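Long-range contacts in sulfoquinovosidase (PDB 5AED), which hydrolyses sulfoquinovosyl diacylglycerides and simple sulfoquinovosides to release sulfoquinovose, a source of carbon and sulfur for Escherichia coli: residues A[101-106]-A[224-229]; A[507-512]-A[538-543]. All coordinates share one frame; numbering follows the deposited sequence.

Both strands of interaction 1 precede the loops of interaction 2 in the chain, and the molecule's centre lies between the two contacts, whose own centres are about 45 Å apart and nearest atoms about 34 Å. They share no strand or helix. Interaction 1 pairs strands 103-109 and 221-228 in the antiparallel beta structure of the N-terminal, galactose mutarotase-like part of this glycosyl hydrolase 31 enzyme, far from the active site. Interaction 2 joins two loops of the TIM-barrel domain, one before helix 518-528 and one before helix 552-567, beside the substrate-binding His-537 and Asp-472, the inferred proton donor. Interaction 1 thus belongs to the beta framework, interaction 2 to the surroundings of the active site.

Interaction 1: residues A[101-106]-A[224-229]; sequences GRLLLE and LRFECA
Leu-103 pairs with Phe-226, Leu-104 with Arg-225 and Leu-105 with Leu-224 where two neighbouring antiparallel strands meet in the beta structure of the galactose mutarotase-like domain. The bond from Leu-105 N to Leu-224 O measures 2.9 Å, whereas the one from Leu-103 N to Phe-226 O is weak. On the face bearing Leu-103, Leu-105, Leu-224 and Phe-226, the phenyl ring is met obliquely by two methyls: Leu-103 CD2 lies 3.8 Å from Phe-226 CD1 and Leu-105 CD2 3.7 Å from Phe-226 CE1.

Arg-102 starts with its CB 3.4 Å from Phe-226 O. With CG anti to the carbonyl carbon (chi1 -48°) and the chain extended from there to NE, its CG passes the carboxylate carbon of Glu-227, its CD runs beside Glu-227 OE1, and Arg-102 NE bonds to Glu-227 OE1 at 3.2 Å in a salt bridge. The oxygen is met from above the carboxylate plane, which stands 86° from the guanidinium plane. NH1 turns to Asp-98 in a second salt bridge, while Tyr-194 OH also bonds Glu-227 OE1. At the tip, a water in the guanidinium plane accepts from Arg-102 NH2 at 3.0 Å and donates to Glu-227 OE1 at 2.8 Å.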
loop_
_atom_site.group_PDB
_atom_site.type_symbol
_atom_site.label_atom_id
_atom_site.label_comp_id
_atom_site.label_asym_id
_atom_site.label_seq_id
_atom_site.Cartn_x
_atom_site.Cartn_y
_atom_site.Cartn_z
ATOM N N GLY A 101 12.648 -24.864 2.992
ATOM C CA GLY A 101 12.112 -25.338 4.258
ATOM C C GLY A 101 10.818 -24.681 4.696
ATOM O O GLY A 101 10.469 -24.723 5.881
ATOM N N ARG A 102 10.087 -24.085 3.751
ATOM C CA ARG A 102 8.755 -23.499 4.070
ATOM C C ARG A 102 7.696 -24.576 3.944
ATOM O O ARG A 102 7.704 -25.323 2.970
ATOM C CB ARG A 102 8.396 -22.390 3.075
ATOM C CG ARG A 102 9.486 -21.348 2.794
ATOM C CD ARG A 102 8.908 -20.157 2.035
ATOM N NE ARG A 102 9.956 -19.190 1.744
ATOM C CZ ARG A 102 10.719 -19.182 0.647
ATOM N NH1 ARG A 102 10.571 -20.076 -0.332
ATOM N NH2 ARG A 102 11.658 -18.258 0.526
ATOM N N LEU A 103 6.749 -24.626 4.869
ATOM C CA LEU A 103 5.558 -25.483 4.701
ATOM C C LEU A 103 4.754 -25.054 3.469
ATOM O O LEU A 103 4.342 -23.905 3.377
ATOM C CB LEU A 103 4.671 -25.396 5.965
ATOM C CG LEU A 103 3.311 -26.101 5.862
ATOM C CD1 LEU A 103 3.483 -27.601 5.693
ATOM C CD2 LEU A 103 2.444 -25.756 7.038
ATOM N N LEU A 104 4.536 -25.972 2.541
ATOM C CA LEU A 104 3.836 -25.751 1.286
ATOM C C LEU A 104 2.582 -26.617 1.265
ATOM O O LEU A 104 2.692 -27.829 1.388
ATOM C CB LEU A 104 4.718 -26.166 0.094
ATOM C CG LEU A 104 4.110 -26.039 -1.304
ATOM C CD1 LEU A 104 3.702 -24.586 -1.588
ATOM C CD2 LEU A 104 5.026 -26.601 -2.408
ATOM N N LEU A 105 1.419 -25.985 1.049
ATOM C CA LEU A 105 0.087 -26.635 0.998
ATOM C C LEU A 105 -0.436 -26.413 -0.389
ATOM O O LEU A 105 -0.549 -25.252 -0.811
ATOM C CB LEU A 105 -0.886 -25.977 2.001
ATOM C CG LEU A 105 -1.065 -26.581 3.370
ATOM C CD1 LEU A 105 0.212 -27.174 3.921
ATOM C CD2 LEU A 105 -1.732 -25.610 4.346
ATOM N N GLU A 106 -0.729 -27.494 -1.118
ATOM C CA GLU A 106 -1.296 -27.416 -2.448
ATOM C C GLU A 106 -2.617 -28.128 -2.473
ATOM O O GLU A 106 -2.679 -29.357 -2.311
ATOM C CB GLU A 106 -0.383 -28.063 -3.466
ATOM C CG GLU A 106 0.823 -27.206 -3.769
ATOM C CD GLU A 106 1.926 -27.968 -4.484
ATOM O OE1 GLU A 106 2.454 -28.939 -3.880
ATOM O OE2 GLU A 106 2.274 -27.576 -5.623
ATOM N N LEU A 224 -0.662 -22.360 -0.576
ATOM C CA LEU A 224 -0.241 -21.560 0.567
ATOM C C LEU A 224 1.143 -21.953 1.042
ATOM O O LEU A 224 1.485 -23.133 1.008
ATOM C CB LEU A 224 -1.184 -21.723 1.760
ATOM C CG LEU A 224 -2.681 -21.637 1.511
ATOM C CD1 LEU A 224 -3.229 -22.872 0.808
ATOM C CD2 LEU A 224 -3.447 -21.333 2.817
ATOM N N ARG A 225 1.902 -20.976 1.558
ATOM C CA ARG A 225 3.248 -21.190 2.127
ATOM C C ARG A 225 3.347 -20.514 3.463
ATOM O O ARG A 225 2.863 -19.365 3.630
ATOM C CB ARG A 225 4.322 -20.519 1.269
ATOM C CG ARG A 225 4.795 -21.255 0.058
ATOM C CD ARG A 225 5.777 -20.377 -0.731
ATOM N NE ARG A 225 5.335 -20.355 -2.113
ATOM C CZ ARG A 225 5.445 -21.383 -2.948
ATOM N NH1 ARG A 225 6.040 -22.516 -2.570
ATOM N NH2 ARG A 225 4.953 -21.285 -4.174
ATOM N N PHE A 226 3.998 -21.187 4.407
ATOM C CA PHE A 226 4.264 -20.645 5.741
ATOM C C PHE A 226 5.725 -20.733 6.145
ATOM O O PHE A 226 6.451 -21.686 5.768
ATOM C CB PHE A 226 3.505 -21.403 6.817
ATOM C CG PHE A 226 2.033 -21.573 6.540
ATOM C CD1 PHE A 226 1.593 -22.405 5.539
ATOM C CD2 PHE A 226 1.100 -20.982 7.378
ATOM C CE1 PHE A 226 0.249 -22.620 5.343
ATOM C CE2 PHE A 226 -0.244 -21.174 7.179
ATOM C CZ PHE A 226 -0.676 -21.980 6.150
ATOM N N GLU A 227 6.135 -19.795 6.990
ATOM C CA GLU A 227 7.481 -19.843 7.522
ATOM C C GLU A 227 7.403 -19.237 8.867
ATOM O O GLU A 227 6.560 -18.329 9.083
ATOM C CB GLU A 227 8.426 -19.076 6.596
ATOM C CG GLU A 227 9.740 -19.740 6.443
ATOM C CD GLU A 227 10.724 -18.976 5.600
ATOM O OE1 GLU A 227 10.358 -18.102 4.736
ATOM O OE2 GLU A 227 11.913 -19.306 5.806
ATOM N N CYS A 228 8.210 -19.781 9.789
ATOM C CA CYS A 228 8.312 -19.323 11.151
ATOM C C CYS A 228 9.594 -18.612 11.433
ATOM O O CYS A 228 10.518 -18.649 10.658
ATOM C CB CYS A 228 8.208 -20.471 12.103
ATOM S SG CYS A 228 6.630 -21.336 12.026
ATOM N N ALA A 229 9.610 -17.907 12.545
ATOM C CA ALA A 229 10.830 -17.274 13.014
ATOM C C ALA A 229 10.733 -16.987 14.485
ATOM O O ALA A 229 9.621 -17.038 15.057
ATOM C CB ALA A 229 11.115 -15.998 12.231
HETATM O O HOH W 1 12.087 -16.731 3.037
#

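Interaction 2: residues A[507-512]-A[538-543]; sequences GYTTLF and EGNRPG
Thr-510 N donates to Asn-540 OD1 over 2.9 Å, a bond that lies in the plane of the amide carbonyl and bends only to 159° at the hydrogen. The same side chain answers with its other end: Asn-540 ND2 reaches back to Thr-510 O at 3.2 Å, coming from above that carbonyl's plane. The side-chain amide therefore spans both backbone polar groups of one residue, joining two TIM-barrel loops. Its CG sits between the backbone N and the carbonyl carbon (chi1 62°), the crowded position, which turns the amide toward Thr-510.

Behind this grip, Thr-510 OG1 donates to Tyr-508 O at 2.8 Å and also bonds Asn-545. Tyr-508 crosses Asn-540 at about a right angle; its OH rests 3.7 Å from Asn-540 CB, and OD1 lies over one face of the ring. With an alanine here in place of Asn-540, Thr-510 N and O would probably lose both of these partners, and the link between the loops would be weakened.

The extended chain of Arg-541 passes obliquely across Thr-510, with Thr-510 O over one face of the guanidinium but not hydrogen-bonded to it. Leu-511 CD2 also lies over a guanidinium face, 3.5 Å from Arg-541 NH2, and a water accepts from both Arg-541 NH2 and Phe-512 N.

The contact adjoins the active site. Tyr-508 stacks edge-to-face with His-537, which binds the sulfolipid substrate, and Thr-509 touches Asp-472, the inferred proton donor. Two hydrogen bonds from one side-chain amide to a single residue hold the rotation of the Asn-540 amide and tie the two loops together at this point; with the Thr-510 hydroxyl bonded to Tyr-508 O, this probably helps to settle Tyr-508 beside His-537.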
loop_
_atom_site.group_PDB
_atom_site.type_symbol
_atom_site.label_atom_id
_atom_site.label_comp_id
_atom_site.label_asym_id
_atom_site.label_seq_id
_atom_site.Cartn_x
_atom_site.Cartn_y
_atom_site.Cartn_z
ATOM N N GLY A 507 -3.545 15.865 2.803
ATOM C CA GLY A 507 -4.514 15.016 2.165
ATOM C C GLY A 507 -4.955 15.495 0.802
ATOM O O GLY A 507 -4.340 16.394 0.242
ATOM N N TYR A 508 -5.988 14.859 0.255
ATOM C CA TYR A 508 -6.314 15.011 -1.167
ATOM C C TYR A 508 -7.793 15.299 -1.489
ATOM O O TYR A 508 -8.138 16.312 -2.104
ATOM C CB TYR A 508 -5.878 13.727 -1.874
ATOM C CG TYR A 508 -6.331 13.654 -3.285
ATOM C CD1 TYR A 508 -5.687 14.392 -4.271
ATOM C CD2 TYR A 508 -7.436 12.845 -3.654
ATOM C CE1 TYR A 508 -6.119 14.344 -5.596
ATOM C CE2 TYR A 508 -7.866 12.777 -4.962
ATOM C CZ TYR A 508 -7.204 13.546 -5.942
ATOM O OH TYR A 508 -7.586 13.498 -7.288
ATOM N N THR A 509 -8.663 14.376 -1.101
ATOM C CA THR A 509 -10.061 14.408 -1.516
ATOM C C THR A 509 -10.843 15.597 -0.903
ATOM O O THR A 509 -11.055 15.706 0.271
ATOM C CB THR A 509 -10.807 13.097 -1.216
ATOM O OG1 THR A 509 -10.089 11.964 -1.724
ATOM C CG2 THR A 509 -12.197 13.131 -1.894
ATOM N N THR A 510 -11.323 16.449 -1.797
ATOM C CA THR A 510 -12.011 17.710 -1.507
ATOM C C THR A 510 -13.355 17.592 -2.206
ATOM O O THR A 510 -13.473 17.873 -3.409
ATOM C CB THR A 510 -11.133 18.797 -2.191
ATOM O OG1 THR A 510 -9.758 18.545 -1.814
ATOM C CG2 THR A 510 -11.527 20.141 -1.818
ATOM N N LEU A 511 -14.336 17.074 -1.503
ATOM C CA LEU A 511 -15.693 16.848 -2.075
ATOM C C LEU A 511 -16.659 17.206 -1.028
ATOM O O LEU A 511 -16.286 17.363 0.134
ATOM C CB LEU A 511 -15.922 15.418 -2.471
ATOM C CG LEU A 511 -15.146 14.968 -3.699
ATOM C CD1 LEU A 511 -15.143 13.461 -3.852
ATOM C CD2 LEU A 511 -15.683 15.611 -4.973
ATOM N N PHE A 512 -17.894 17.428 -1.450
ATOM C CA PHE A 512 -19.005 17.617 -0.541
ATOM C C PHE A 512 -18.684 18.623 0.546
ATOM O O PHE A 512 -18.819 18.350 1.713
ATOM C CB PHE A 512 -19.323 16.287 0.112
ATOM C CG PHE A 512 -19.517 15.175 -0.860
ATOM C CD1 PHE A 512 -20.652 15.140 -1.669
ATOM C CD2 PHE A 512 -18.607 14.141 -0.941
ATOM C CE1 PHE A 512 -20.855 14.108 -2.548
ATOM C CE2 PHE A 512 -18.795 13.098 -1.848
ATOM C CZ PHE A 512 -19.926 13.083 -2.648
ATOM N N GLU A 538 -1.890 19.505 -4.294
ATOM C CA GLU A 538 -2.869 20.629 -4.265
ATOM C C GLU A 538 -4.336 20.243 -3.854
ATOM O O GLU A 538 -5.128 21.122 -3.350
ATOM C CB GLU A 538 -2.839 21.369 -5.612
ATOM C CG GLU A 538 -1.562 22.172 -5.797
ATOM C CD GLU A 538 -1.597 23.038 -7.043
ATOM O OE1 GLU A 538 -2.439 22.744 -7.909
ATOM O OE2 GLU A 538 -0.777 23.985 -7.156
ATOM N N GLY A 539 -4.621 18.929 -3.975
ATOM C CA GLY A 539 -5.987 18.322 -3.959
ATOM C C GLY A 539 -6.708 18.337 -5.316
ATOM O O GLY A 539 -6.250 19.023 -6.223
ATOM N N ASN A 540 -7.853 17.633 -5.436
ATOM C CA ASN A 540 -8.645 17.629 -6.691
ATOM C C ASN A 540 -9.309 18.970 -6.969
ATOM O O ASN A 540 -9.477 19.305 -8.120
ATOM C CB ASN A 540 -9.705 16.483 -6.791
ATOM C CG ASN A 540 -10.791 16.554 -5.701
ATOM O OD1 ASN A 540 -10.523 16.267 -4.528
ATOM N ND2 ASN A 540 -12.035 16.932 -6.089
ATOM N N ARG A 541 -9.663 19.733 -5.931
ATOM C CA ARG A 541 -10.094 21.145 -6.087
ATOM C C ARG A 541 -9.081 22.137 -5.436
ATOM O O ARG A 541 -9.202 22.491 -4.234
ATOM C CB ARG A 541 -11.494 21.350 -5.522
ATOM C CG ARG A 541 -12.557 20.499 -6.206
ATOM C CD ARG A 541 -13.881 20.773 -5.502
ATOM N NE ARG A 541 -14.956 19.892 -5.973
ATOM C CZ ARG A 541 -16.074 19.560 -5.293
ATOM N NH1 ARG A 541 -16.333 20.006 -4.061
ATOM N NH2 ARG A 541 -16.951 18.740 -5.855
ATOM N N PRO A 542 -8.085 22.577 -6.227
ATOM C CA PRO A 542 -7.001 23.389 -5.615
ATOM C C PRO A 542 -7.403 24.673 -4.887
ATOM O O PRO A 542 -6.932 24.930 -3.798
ATOM C CB PRO A 542 -6.093 23.669 -6.809
ATOM C CG PRO A 542 -6.196 22.355 -7.590
ATOM C CD PRO A 542 -7.685 22.070 -7.561
ATOM N N GLY A 543 -8.313 25.451 -5.440
ATOM C CA GLY A 543 -8.660 26.739 -4.816
ATOM C C GLY A 543 -9.547 26.591 -3.574
ATOM O O GLY A 543 -9.816 27.577 -2.877
HETATM O O HOH W 2 -19.031 17.349 -4.232
#